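Local coordinates for protein cell division GTPase FtsZ, diverged (Clostridium botulinum C, PDB 3V3T) that belongs to the tubulin/FtsZ family as a diverged member, probably combining a Rossmann-like N-terminal domain with a TubZ-like C-terminal domain, at residues A[112-117]-A[121-126]; A[137-142]-A[298-303]; A[176-181]-A[234-239]. The protein carries 1 engineered substitution. One frame throughout, in Å; residues are numbered along the deposited sequence.

Contacts 1 and 3 are buried, whereas contact 2 lies farther out, about 21 Å between its centre and that of the chain, and is partly buried. Contact 1 closes a helix-to-strand return over a short turn. Contact 2 brings helix 291-306 against helix 136-152, and contact 3, nested inside the loop that contact 2 closes, sets helix 172-187 against the segment 234-239. A phenylalanine on helical backbone and alanine makes contact 1, isoleucines on a histidine make contact 2, and contact 3 adds a bridging water to its apolar packing. Contacts 1 and 3 touch where Val126 CG2 lies 4.0 Å from Phe179 CZ; contact 2 stands apart from both.

Contact 1: residues A[112-117]-A[121-126]; sequences GLAKQM and KHFGFV
Ala114 and Lys115, near the C-terminal end of helix 101-117, receive the ring of Phe123 from the start of strand 122-129. The two elements belong to one beta-alpha-beta unit, strand 91-97, helix 101-117 and strand 122-129, of the Rossmann-like domain. Ala114 directs its methyl at the strand, and its CB lies 3.7 Å from Phe123 CE1. Its carbonyl also meets the ring, with Ala114 O 3.6 Å from Phe123 CZ, in an oblique approach. Ile79 of helix 75-85 touches Ala114 as well. At Lys115 the backbone does most of the touching: its CA sits 3.6 Å from Phe123 CE2, while the start of its side chain passes the ring obliquely, CG to Phe123 CD2 being 4.1 Å. With CG turned opposite its own backbone N (chi1 -158°) and a bend at chi3 (74°), the lysine chain carries its ammonium group away from the strand, to a salt bridge with Asp158 and a hydrogen bond to Ser152 O. Strand 91-97 lines the phenylalanine through Val92 and Phe94, and Leu111 touches it from the same helix, so the ring lies between the helix and the sheet. No hydrogen bond joins the two segments; one ring face of Phe123 is met by Lys115 N, 3.8 Å above the plane and displaced toward the rim.

Contact 2: residues A[137-142]-A[298-303]; sequences DEHMNA and NEIIED
His139 offers one face of its imidazole to Ile300, where two helices pack roughly antiparallel: helix 136-152 of the tubulin/FtsZ GTPase domain, and helix 291-306, which follows the sheet strand 281-287. The local axes approach to 9.5 Å, with 149° between their N-to-C directions. Ile300 lays its CG2 methyl on the ring as a CH-pi contact, 3.8 Å from the centroid of the His139 ring and 19° off its normal. The methyl is shifted from the centre toward the rim, and Ile300 CG2 comes to 3.5 Å from His139 CE1. This branch stands opposite the backbone N of Ile300, and the two side chains run at a slant to each other. The imidazole is held from its own side as well: ND1 hydrogen-bonds to Asp135 O, just ahead of the helix, which would restrict rotation of the ring, while Met297 of helix 291-306 and Pro130 also touch the His139 side chain. Ile301 reaches across by its longer branch to the base of the histidine, with Ile301 CG1 3.6 Å from His139 CB. Its extended end (chi2 160°) continues over the backbone toward Met140. At the exposed margin the Met140 chain crosses Ile301 at about a right angle, its CG 4.1 Å from Ile301 CD1.

Contact 3: residues A[176-181]-A[234-239]; sequences NKEFAT and ESIFAE
Helix 172-187 follows strand 160-165 and probably corresponds to the central core helix of the tubulin/FtsZ fold; here one flank packs against the loop between helix 224-233 and strand 247-252. Ile236 makes the largest contribution from that loop. Its CD1 is wedged against the helix backbone, 3.5 Å from Phe179 N, and lies 3.7 Å from Phe179 CB. CG1 is tucked between the two backbone branches (chi1 60°), which leaves CG2 to touch the Glu178 side chain, 3.9 Å from Glu178 CD. The carboxylate oxygens have polar partners: Glu178 OE2 accepts a bond of 2.9 Å from a water, and the same water accepts from Ile236 N at 3.0 Å. The buried amide is thus tied to the helix through solvent. The other oxygen, OE1, forms a salt bridge with Arg169, which also bonds the carbonyl of Glu234, so one arginine links both sides. The side chains of Phe179 and Phe237 cross at about a right angle, with Phe237 CZ near the plane of the Phe179 ring, at its edge, and 4.0 Å from Phe179 CD1. The loop is shaped by an ST turn, Phe237 N donating to Ser235 OG over 3.2 Å. Leu164 of strand 160-165 touches both phenylalanines, and Val214 of strand 211-217 adds to Phe237. Such burial of the central helix, between the Rossmann-like part and the C-terminal domain, is characteristic of the tubulin/FtsZ fold.

Contact 1: residues A[112-117]-A[121-126]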
ATOM      1  N   GLY A 112      -8.743 -12.284   2.460  1.00 31.51           N
ATOM      2  CA  GLY A 112      -8.677 -13.442   3.337  1.00 31.37           C
ATOM      3  C   GLY A 112      -8.952 -14.748   2.593  1.00 36.19           C
ATOM      4  O   GLY A 112      -8.293 -15.760   2.820  1.00 34.79           O
ATOM      5  N   LEU A 113      -9.932 -14.720   1.698  1.00 32.40           N
ATOM      6  CA  LEU A 113     -10.308 -15.899   0.940  1.00 33.59           C
ATOM      7  C   LEU A 113      -9.247 -16.296  -0.087  1.00 46.83           C
ATOM      8  O   LEU A 113      -8.963 -17.489  -0.260  1.00 39.19           O
ATOM      9  CB  LEU A 113     -11.662 -15.683   0.266  1.00 38.35           C
ATOM     10  CG  LEU A 113     -12.164 -16.823  -0.613  1.00 47.38           C
ATOM     11  CD1 LEU A 113     -12.198 -18.116   0.172  1.00 51.17           C
ATOM     12  CD2 LEU A 113     -13.543 -16.496  -1.145  1.00 53.67           C
ATOM     13  N   ALA A 114      -8.659 -15.306  -0.759  1.00 40.05           N
ATOM     14  CA  ALA A 114      -7.604 -15.569  -1.741  1.00 34.84           C
ATOM     15  C   ALA A 114      -6.356 -16.137  -1.080  1.00 34.23           C
ATOM     16  O   ALA A 114      -5.737 -17.063  -1.603  1.00 39.35           O
ATOM     17  CB  ALA A 114      -7.252 -14.293  -2.525  1.00 30.72           C
ATOM     18  N   LYS A 115      -5.978 -15.572   0.062  1.00 33.26           N
ATOM     19  CA  LYS A 115      -4.828 -16.075   0.807  1.00 36.91           C
ATOM     20  C   LYS A 115      -5.005 -17.573   1.114  1.00 46.48           C
ATOM     21  O   LYS A 115      -4.061 -18.355   0.974  1.00 48.40           O
ATOM     22  CB  LYS A 115      -4.646 -15.292   2.106  1.00 41.33           C
ATOM     23  CG  LYS A 115      -3.241 -15.352   2.704  1.00 52.11           C
ATOM     24  CD  LYS A 115      -3.193 -14.752   4.126  1.00 58.96           C
ATOM     25  CE  LYS A 115      -3.840 -15.697   5.158  1.00 68.73           C
ATOM     26  NZ  LYS A 115      -3.585 -15.353   6.597  1.00 58.23           N
ATOM     27  N   GLN A 116      -6.204 -17.978   1.536  1.00 42.01           N
ATOM     28  CA  GLN A 116      -6.422 -19.388   1.859  1.00 49.42           C
ATOM     29  C   GLN A 116      -6.374 -20.251   0.603  1.00 51.65           C
ATOM     30  O   GLN A 116      -5.861 -21.368   0.633  1.00 56.05           O
ATOM     31  CB  GLN A 116      -7.746 -19.621   2.609  1.00 49.98           C
ATOM     32  CG  GLN A 116      -7.811 -19.028   4.017  1.00 46.68           C
ATOM     33  CD  GLN A 116      -6.596 -19.369   4.878  1.00 53.28           C
ATOM     34  OE1 GLN A 116      -6.048 -18.499   5.566  1.00 55.51           O
ATOM     35  NE2 GLN A 116      -6.176 -20.634   4.851  1.00 52.41           N
ATOM     36  N   MET A 117      -6.904 -19.729  -0.502  1.00 46.74           N
ATOM     37  CA  MET A 117      -7.000 -20.510  -1.736  1.00 49.44           C
ATOM     38  C   MET A 117      -5.676 -20.608  -2.479  1.00 52.52           C
ATOM     39  O   MET A 117      -5.442 -21.567  -3.201  1.00 57.62           O
ATOM     40  CB  MET A 117      -8.059 -19.926  -2.671  1.00 49.78           C
ATOM     41  CG  MET A 117      -9.488 -20.016  -2.157  1.00 53.74           C
ATOM     42  SD  MET A 117     -10.611 -19.119  -3.244  1.00 66.41           S
ATOM     43  CE  MET A 117     -10.548 -20.147  -4.715  1.00 60.33           C
ATOM     44  N   LYS A 121       1.071 -17.936  -3.286  1.00 46.28           N
ATOM     45  CA  LYS A 121       1.220 -16.556  -3.739  1.00 44.83           C
ATOM     46  C   LYS A 121       1.435 -15.617  -2.558  1.00 36.61           C
ATOM     47  O   LYS A 121       1.048 -15.926  -1.429  1.00 38.78           O
ATOM     48  CB  LYS A 121       0.004 -16.099  -4.563  1.00 47.78           C
ATOM     49  CG  LYS A 121      -0.200 -16.889  -5.854  1.00 60.74           C
ATOM     50  CD  LYS A 121      -1.280 -16.262  -6.732  1.00 64.11           C
ATOM     51  CE  LYS A 121      -1.630 -17.148  -7.932  1.00 58.06           C
ATOM     52  NZ  LYS A 121      -0.484 -17.358  -8.872  1.00 59.05           N
ATOM     53  N   HIS A 122       2.071 -14.479  -2.820  1.00 30.33           N
ATOM     54  CA  HIS A 122       2.212 -13.443  -1.807  0.51 29.49           C
ATOM     55  C   HIS A 122       1.131 -12.385  -1.965  1.00 28.49           C
ATOM     56  O   HIS A 122       0.813 -11.967  -3.080  0.76 30.44           O
ATOM     57  CB  HIS A 122       3.580 -12.763  -1.846  0.51 30.48           C
ATOM     58  CG  HIS A 122       3.704 -11.664  -0.839  0.51 34.16           C
ATOM     59  ND1 HIS A 122       3.948 -11.905   0.495  0.51 35.81           N
ATOM     60  CD2 HIS A 122       3.541 -10.324  -0.956  0.51 27.66           C
ATOM     61  CE1 HIS A 122       3.962 -10.758   1.150  0.51 26.24           C
ATOM     62  NE2 HIS A 122       3.717  -9.785   0.294  0.51 20.55           N
ATOM     63  N   PHE A 123       0.549 -11.977  -0.841  1.00 26.87           N
ATOM     64  CA  PHE A 123      -0.522 -10.985  -0.856  1.00 24.53           C
ATOM     65  C   PHE A 123      -0.156  -9.733  -0.102  1.00 29.14           C
ATOM     66  O   PHE A 123       0.486  -9.782   0.949  1.00 26.94           O
ATOM     67  CB  PHE A 123      -1.837 -11.557  -0.320  1.00 30.88           C
ATOM     68  CG  PHE A 123      -2.423 -12.614  -1.200  1.00 36.68           C
ATOM     69  CD1 PHE A 123      -3.256 -12.276  -2.246  1.00 36.31           C
ATOM     70  CD2 PHE A 123      -2.111 -13.942  -1.006  1.00 35.26           C
ATOM     71  CE1 PHE A 123      -3.780 -13.248  -3.069  1.00 34.75           C
ATOM     72  CE2 PHE A 123      -2.633 -14.915  -1.826  1.00 33.67           C
ATOM     73  CZ  PHE A 123      -3.471 -14.562  -2.859  1.00 35.62           C
ATOM     74  N   GLY A 124      -0.578  -8.603  -0.654  1.00 27.88           N
ATOM     75  CA  GLY A 124      -0.367  -7.331  -0.007  1.00 20.73           C
ATOM     76  C   GLY A 124      -1.626  -6.492  -0.041  1.00 23.19           C
ATOM     77  O   GLY A 124      -2.600  -6.796  -0.736  1.00 24.23           O
ATOM     78  N   PHE A 125      -1.589  -5.416   0.726  1.00 20.83           N
ATOM     79  CA  PHE A 125      -2.730  -4.545   0.890  1.00 20.33           C
ATOM     80  C   PHE A 125      -2.243  -3.110   0.966  1.00 24.25           C
ATOM     81  O   PHE A 125      -1.394  -2.778   1.805  1.00 21.74           O
ATOM     82  CB  PHE A 125      -3.464  -4.884   2.182  1.00 20.14           C
ATOM     83  CG  PHE A 125      -4.584  -3.919   2.514  1.00 25.72           C
ATOM     84  CD1 PHE A 125      -5.671  -3.785   1.662  1.00 24.28           C
ATOM     85  CD2 PHE A 125      -4.553  -3.169   3.680  1.00 23.26           C
ATOM     86  CE1 PHE A 125      -6.701  -2.908   1.948  1.00 24.44           C
ATOM     87  CE2 PHE A 125      -5.577  -2.292   3.988  1.00 24.62           C
ATOM     88  CZ  PHE A 125      -6.657  -2.154   3.123  1.00 25.07           C
ATOM     89  N   VAL A 126      -2.757  -2.269   0.070  1.00 25.44           N
ATOM     90  CA  VAL A 126      -2.551  -0.834   0.177  1.00 21.73           C
ATOM     91  C   VAL A 126      -3.858  -0.241   0.680  1.00 23.50           C
ATOM     92  O   VAL A 126      -4.860  -0.274  -0.019  1.00 23.99           O
ATOM     93  CB  VAL A 126      -2.216  -0.220  -1.180  1.00 27.37           C
ATOM     94  CG1 VAL A 126      -1.991   1.291  -1.050  1.00 26.02           C
ATOM     95  CG2 VAL A 126      -1.003  -0.898  -1.777  1.00 18.35           C
TER

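Contact 2: residues A[137-142]-A[298-303]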
ATOM      1  N   ASP A 137     -19.274   7.620   9.964  1.00 45.44           N
ATOM      2  CA  ASP A 137     -19.368   6.413   9.145  1.00 42.65           C
ATOM      3  C   ASP A 137     -18.067   6.104   8.408  1.00 44.51           C
ATOM      4  O   ASP A 137     -17.691   4.933   8.230  1.00 46.59           O
ATOM      5  CB  ASP A 137     -20.493   6.544   8.118  1.00 45.38           C
ATOM      6  CG  ASP A 137     -21.869   6.452   8.742  1.00 52.06           C
ATOM      7  OD1 ASP A 137     -21.977   6.069   9.927  1.00 57.39           O
ATOM      8  OD2 ASP A 137     -22.851   6.754   8.032  1.00 54.90           O
ATOM      9  N   GLU A 138     -17.395   7.162   7.971  0.59 41.85           N
ATOM     10  CA  GLU A 138     -16.141   7.024   7.262  0.59 41.46           C
ATOM     11  C   GLU A 138     -15.113   6.359   8.178  0.59 38.47           C
ATOM     12  O   GLU A 138     -14.516   5.340   7.827  0.59 33.54           O
ATOM     13  CB  GLU A 138     -15.657   8.393   6.786  0.59 38.70           C
ATOM     14  CG  GLU A 138     -16.532   9.019   5.688  0.59 45.22           C
ATOM     15  CD  GLU A 138     -17.781   9.731   6.212  0.59 50.75           C
ATOM     16  OE1 GLU A 138     -18.188   9.500   7.374  0.59 44.31           O
ATOM     17  OE2 GLU A 138     -18.363  10.532   5.447  0.59 62.11           O
ATOM     18  N   HIS A 139     -14.928   6.930   9.362  1.00 35.91           N
ATOM     19  CA  HIS A 139     -13.994   6.375  10.329  1.00 39.39           C
ATOM     20  C   HIS A 139     -14.439   4.975  10.760  1.00 40.27           C
ATOM     21  O   HIS A 139     -13.616   4.083  10.947  1.00 36.29           O
ATOM     22  CB  HIS A 139     -13.818   7.305  11.528  1.00 38.57           C
ATOM     23  CG  HIS A 139     -13.006   8.524  11.216  1.00 39.15           C
ATOM     24  ND1 HIS A 139     -13.573   9.719  10.828  1.00 39.32           N
ATOM     25  CD2 HIS A 139     -11.668   8.724  11.203  1.00 34.98           C
ATOM     26  CE1 HIS A 139     -12.620  10.607  10.607  1.00 40.18           C
ATOM     27  NE2 HIS A 139     -11.454  10.025  10.820  1.00 35.08           N
ATOM     28  N   MET A 140     -15.741   4.769  10.901  1.00 36.41           N
ATOM     29  CA  MET A 140     -16.208   3.460  11.315  1.00 39.80           C
ATOM     30  C   MET A 140     -15.875   2.404  10.274  1.00 43.39           C
ATOM     31  O   MET A 140     -15.486   1.287  10.632  1.00 40.05           O
ATOM     32  CB  MET A 140     -17.705   3.477  11.627  1.00 43.36           C
ATOM     33  CG  MET A 140     -18.034   4.176  12.942  1.00 50.35           C
ATOM     34  SD  MET A 140     -19.785   4.034  13.403  1.00 75.28           S
ATOM     35  CE  MET A 140     -19.870   2.304  13.853  1.00 96.47           C
ATOM     36  N   ASN A 141     -16.016   2.752   8.991  1.00 38.45           N
ATOM     37  CA  ASN A 141     -15.630   1.832   7.916  1.00 42.28           C
ATOM     38  C   ASN A 141     -14.149   1.504   7.940  1.00 37.87           C
ATOM     39  O   ASN A 141     -13.765   0.350   7.766  1.00 38.10           O
ATOM     40  CB  ASN A 141     -15.971   2.384   6.532  1.00 30.50           C
ATOM     41  CG  ASN A 141     -17.447   2.326   6.230  1.00 40.89           C
ATOM     42  OD1 ASN A 141     -18.218   1.706   6.964  1.00 41.60           O
ATOM     43  ND2 ASN A 141     -17.854   2.977   5.139  1.00 34.84           N
ATOM     44  N   ALA A 142     -13.328   2.534   8.127  1.00 32.94           N
ATOM     45  CA  ALA A 142     -11.877   2.374   8.109  1.00 32.14           C
ATOM     46  C   ALA A 142     -11.415   1.467   9.251  1.00 30.76           C
ATOM     47  O   ALA A 142     -10.585   0.579   9.060  1.00 36.84           O
ATOM     48  CB  ALA A 142     -11.187   3.745   8.179  1.00 23.25           C
ATOM     49  N   ASN A 298     -10.484   6.063  16.609  1.00 54.12           N
ATOM     50  CA  ASN A 298     -11.454   5.867  17.684  1.00 60.62           C
ATOM     51  C   ASN A 298     -11.704   7.148  18.463  1.00 65.34           C
ATOM     52  O   ASN A 298     -12.837   7.438  18.850  1.00 66.49           O
ATOM     53  CB  ASN A 298     -11.021   4.745  18.624  1.00 61.76           C
ATOM     54  CG  ASN A 298     -11.286   3.380  18.041  1.00 69.44           C
ATOM     55  OD1 ASN A 298     -12.417   3.066  17.678  1.00 71.62           O
ATOM     56  ND2 ASN A 298     -10.237   2.567  17.913  1.00 76.42           N
ATOM     57  N   GLU A 299     -10.647   7.923  18.674  1.00 65.43           N
ATOM     58  CA  GLU A 299     -10.782   9.199  19.365  1.00 67.46           C
ATOM     59  C   GLU A 299     -11.599  10.189  18.531  1.00 65.17           C
ATOM     60  O   GLU A 299     -12.337  11.006  19.075  1.00 65.52           O
ATOM     61  CB  GLU A 299      -9.408   9.781  19.695  1.00 67.36           C
ATOM     62  CG  GLU A 299      -9.435  10.848  20.777  1.00 85.16           C
ATOM     63  CD  GLU A 299      -8.096  10.995  21.480  1.00 98.38           C
ATOM     64  OE1 GLU A 299      -7.093  10.431  20.983  1.00 97.36           O
ATOM     65  OE2 GLU A 299      -8.049  11.668  22.534  1.00107.13           O
ATOM     66  N   ILE A 300     -11.458  10.118  17.209  1.00 54.19           N
ATOM     67  CA  ILE A 300     -12.232  10.972  16.318  1.00 57.20           C
ATOM     68  C   ILE A 300     -13.705  10.602  16.397  1.00 55.51           C
ATOM     69  O   ILE A 300     -14.580  11.464  16.479  1.00 60.45           O
ATOM     70  CB  ILE A 300     -11.785  10.814  14.855  1.00 61.40           C
ATOM     71  CG1 ILE A 300     -10.275  11.047  14.711  1.00 59.41           C
ATOM     72  CG2 ILE A 300     -12.601  11.731  13.958  1.00 56.23           C
ATOM     73  CD1 ILE A 300      -9.826  12.410  15.168  1.00 65.14           C
ATOM     74  N   ILE A 301     -13.973   9.303  16.369  1.00 56.24           N
ATOM     75  CA  ILE A 301     -15.338   8.799  16.438  1.00 57.60           C
ATOM     76  C   ILE A 301     -16.003   9.221  17.742  1.00 64.73           C
ATOM     77  O   ILE A 301     -17.131   9.711  17.736  1.00 73.78           O
ATOM     78  CB  ILE A 301     -15.365   7.265  16.299  1.00 55.98           C
ATOM     79  CG1 ILE A 301     -14.995   6.870  14.872  1.00 50.95           C
ATOM     80  CG2 ILE A 301     -16.726   6.706  16.684  1.00 58.30           C
ATOM     81  CD1 ILE A 301     -14.532   5.448  14.728  1.00 47.63           C
ATOM     82  N   GLU A 302     -15.298   9.042  18.857  1.00 67.17           N
ATOM     83  CA  GLU A 302     -15.809   9.465  20.160  1.00 75.74           C
ATOM     84  C   GLU A 302     -16.206  10.938  20.156  1.00 69.71           C
ATOM     85  O   GLU A 302     -17.292  11.298  20.616  1.00 74.52           O
ATOM     86  CB  GLU A 302     -14.766   9.244  21.260  1.00 89.92           C
ATOM     87  CG  GLU A 302     -14.473   7.796  21.613  1.00100.10           C
ATOM     88  CD  GLU A 302     -13.410   7.678  22.702  1.00108.07           C
ATOM     89  OE1 GLU A 302     -13.601   8.268  23.789  1.00110.78           O
ATOM     90  OE2 GLU A 302     -12.380   7.007  22.467  1.00107.72           O
ATOM     91  N   ASP A 303     -15.316  11.785  19.645  1.00 61.80           N
ATOM     92  CA  ASP A 303     -15.536  13.227  19.658  1.00 73.12           C
ATOM     93  C   ASP A 303     -16.674  13.672  18.737  1.00 75.15           C
ATOM     94  O   ASP A 303     -17.433  14.580  19.077  1.00 76.29           O
ATOM     95  CB  ASP A 303     -14.244  13.968  19.319  1.00 73.17           C
ATOM     96  CG  ASP A 303     -13.129  13.644  20.281  1.00 80.91           C
ATOM     97  OD1 ASP A 303     -13.441  13.258  21.429  1.00 80.15           O
ATOM     98  OD2 ASP A 303     -11.946  13.762  19.891  1.00 87.40           O
TER

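Contact 3: residues A[176-181]-A[234-239]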
ATOM      1  N   ASN A 176      -2.192   9.941  -3.832  1.00 31.46           N
ATOM      2  CA  ASN A 176      -2.202   8.957  -4.908  1.00 36.29           C
ATOM      3  C   ASN A 176      -0.995   9.095  -5.811  1.00 38.55           C
ATOM      4  O   ASN A 176      -0.325   8.116  -6.117  1.00 37.43           O
ATOM      5  CB  ASN A 176      -3.480   9.110  -5.741  1.00 31.69           C
ATOM      6  CG  ASN A 176      -4.717   8.741  -4.965  1.00 30.88           C
ATOM      7  OD1 ASN A 176      -4.634   8.393  -3.785  1.00 34.31           O
ATOM      8  ND2 ASN A 176      -5.871   8.807  -5.613  1.00 33.66           N
ATOM      9  N   LYS A 177      -0.730  10.322  -6.244  1.00 33.23           N
ATOM     10  CA  LYS A 177       0.372  10.582  -7.149  1.00 40.70           C
ATOM     11  C   LYS A 177       1.679  10.249  -6.481  1.00 41.90           C
ATOM     12  O   LYS A 177       2.576   9.685  -7.105  1.00 48.16           O
ATOM     13  CB  LYS A 177       0.397  12.052  -7.569  1.00 44.43           C
ATOM     14  CG  LYS A 177      -0.693  12.457  -8.539  1.00 59.26           C
ATOM     15  CD  LYS A 177      -0.629  13.962  -8.795  1.00 64.48           C
ATOM     16  CE  LYS A 177      -1.750  14.433  -9.708  1.00 78.45           C
ATOM     17  NZ  LYS A 177      -1.568  15.866 -10.112  1.00 89.25           N
ATOM     18  N   GLU A 178       1.803  10.627  -5.213  1.00 40.72           N
ATOM     19  CA  GLU A 178       3.055  10.405  -4.512  1.00 35.71           C
ATOM     20  C   GLU A 178       3.287   8.921  -4.257  1.00 33.27           C
ATOM     21  O   GLU A 178       4.415   8.436  -4.394  1.00 30.22           O
ATOM     22  CB  GLU A 178       3.114  11.192  -3.209  1.00 37.66           C
ATOM     23  CG  GLU A 178       4.456  11.073  -2.527  1.00 42.05           C
ATOM     24  CD  GLU A 178       4.828  12.306  -1.722  1.00 52.13           C
ATOM     25  OE1 GLU A 178       4.122  13.351  -1.824  1.00 46.70           O
ATOM     26  OE2 GLU A 178       5.839  12.213  -0.989  1.00 51.30           O
ATOM     27  N   PHE A 179       2.230   8.197  -3.901  1.00 34.00           N
ATOM     28  CA  PHE A 179       2.397   6.767  -3.668  1.00 37.02           C
ATOM     29  C   PHE A 179       2.831   6.077  -4.939  1.00 31.25           C
ATOM     30  O   PHE A 179       3.729   5.233  -4.923  1.00 32.02           O
ATOM     31  CB  PHE A 179       1.142   6.068  -3.153  1.00 36.81           C
ATOM     32  CG  PHE A 179       1.307   4.566  -3.068  1.00 30.74           C
ATOM     33  CD1 PHE A 179       2.040   3.996  -2.030  1.00 23.76           C
ATOM     34  CD2 PHE A 179       0.787   3.734  -4.058  1.00 26.47           C
ATOM     35  CE1 PHE A 179       2.220   2.611  -1.954  1.00 28.97           C
ATOM     36  CE2 PHE A 179       0.959   2.354  -3.993  1.00 29.50           C
ATOM     37  CZ  PHE A 179       1.667   1.786  -2.944  1.00 27.30           C
ATOM     38  N   ALA A 180       2.196   6.442  -6.045  1.00 36.42           N
ATOM     39  CA  ALA A 180       2.536   5.837  -7.317  1.00 40.92           C
ATOM     40  C   ALA A 180       4.010   6.084  -7.622  1.00 43.23           C
ATOM     41  O   ALA A 180       4.736   5.172  -8.032  1.00 40.77           O
ATOM     42  CB  ALA A 180       1.659   6.384  -8.412  1.00 43.79           C
ATOM     43  N   THR A 181       4.461   7.310  -7.390  1.00 37.77           N
ATOM     44  CA  THR A 181       5.856   7.644  -7.648  1.00 34.58           C
ATOM     45  C   THR A 181       6.781   6.844  -6.734  1.00 38.20           C
ATOM     46  O   THR A 181       7.767   6.256  -7.192  1.00 36.92           O
ATOM     47  CB  THR A 181       6.108   9.156  -7.510  1.00 35.10           C
ATOM     48  OG1 THR A 181       5.287   9.846  -8.452  1.00 42.60           O
ATOM     49  CG2 THR A 181       7.572   9.504  -7.788  1.00 37.13           C
ATOM     50  N   GLU A 234       6.948  14.209   6.810  1.00 42.85           N
ATOM     51  CA  GLU A 234       6.080  14.546   5.687  1.00 42.23           C
ATOM     52  C   GLU A 234       5.530  13.311   4.988  1.00 37.62           C
ATOM     53  O   GLU A 234       4.808  13.424   3.993  1.00 39.98           O
ATOM     54  CB  GLU A 234       6.834  15.431   4.687  1.00 40.39           C
ATOM     55  CG  GLU A 234       7.206  16.800   5.275  1.00 45.99           C
ATOM     56  CD  GLU A 234       7.905  17.706   4.281  1.00 54.66           C
ATOM     57  OE1 GLU A 234       8.363  17.204   3.236  1.00 56.88           O
ATOM     58  OE2 GLU A 234       7.997  18.926   4.546  1.00 64.38           O
ATOM     59  N   SER A 235       5.869  12.134   5.504  1.00 29.21           N
ATOM     60  CA  SER A 235       5.560  10.879   4.804  1.00 40.08           C
ATOM     61  C   SER A 235       4.063  10.656   4.570  1.00 38.99           C
ATOM     62  O   SER A 235       3.248  10.907   5.449  1.00 38.21           O
ATOM     63  CB  SER A 235       6.148   9.680   5.553  1.00 33.30           C
ATOM     64  OG  SER A 235       5.913   8.486   4.843  1.00 35.18           O
ATOM     65  N   ILE A 236       3.707  10.179   3.381  1.00 36.00           N
ATOM     66  CA  ILE A 236       2.317   9.865   3.094  1.00 32.89           C
ATOM     67  C   ILE A 236       1.867   8.562   3.751  1.00 32.01           C
ATOM     68  O   ILE A 236       0.661   8.279   3.819  1.00 29.97           O
ATOM     69  CB  ILE A 236       2.037   9.763   1.595  1.00 31.11           C
ATOM     70  CG1 ILE A 236       2.900   8.664   0.963  1.00 29.18           C
ATOM     71  CG2 ILE A 236       2.239  11.097   0.940  1.00 25.80           C
ATOM     72  CD1 ILE A 236       2.402   8.210  -0.381  1.00 28.81           C
ATOM     73  N   PHE A 237       2.832   7.768   4.211  1.00 25.06           N
ATOM     74  CA  PHE A 237       2.542   6.545   4.975  1.00 24.58           C
ATOM     75  C   PHE A 237       2.165   6.828   6.419  1.00 23.22           C
ATOM     76  O   PHE A 237       2.691   7.748   7.027  1.00 26.91           O
ATOM     77  CB  PHE A 237       3.739   5.599   4.979  1.00 25.87           C
ATOM     78  CG  PHE A 237       4.002   4.966   3.653  1.00 23.09           C
ATOM     79  CD1 PHE A 237       3.550   3.693   3.378  1.00 18.45           C
ATOM     80  CD2 PHE A 237       4.683   5.659   2.664  1.00 21.02           C
ATOM     81  CE1 PHE A 237       3.788   3.107   2.123  1.00 19.35           C
ATOM     82  CE2 PHE A 237       4.927   5.070   1.417  1.00 20.31           C
ATOM     83  CZ  PHE A 237       4.476   3.801   1.156  1.00 19.30           C
ATOM     84  N   ALA A 238       1.245   6.024   6.954  1.00 21.54           N
ATOM     85  CA  ALA A 238       0.821   6.160   8.335  1.00 26.53           C
ATOM     86  C   ALA A 238       2.022   6.088   9.270  1.00 28.18           C
ATOM     87  O   ALA A 238       2.881   5.221   9.135  1.00 26.15           O
ATOM     88  CB  ALA A 238      -0.170   5.081   8.682  1.00 20.72           C
ATOM     89  N   GLU A 239       2.062   6.990  10.236  1.00 32.03           N
ATOM     90  CA  GLU A 239       3.170   7.030  11.170  1.00 31.28           C
ATOM     91  C   GLU A 239       3.373   5.727  11.955  1.00 31.57           C
ATOM     92  O   GLU A 239       2.422   5.149  12.475  1.00 28.56           O
ATOM     93  CB  GLU A 239       2.975   8.187  12.146  1.00 28.81           C
ATOM     94  CG  GLU A 239       4.035   8.245  13.231  1.00 33.51           C
ATOM     95  CD  GLU A 239       3.832   9.423  14.160  1.00 43.64           C
ATOM     96  OE1 GLU A 239       2.764  10.062  14.080  1.00 49.83           O
ATOM     97  OE2 GLU A 239       4.738   9.712  14.967  1.00 51.00           O
TER
HETATM   98  O   HOH W   1       5.848  10.511   1.335  1.00 33.68           O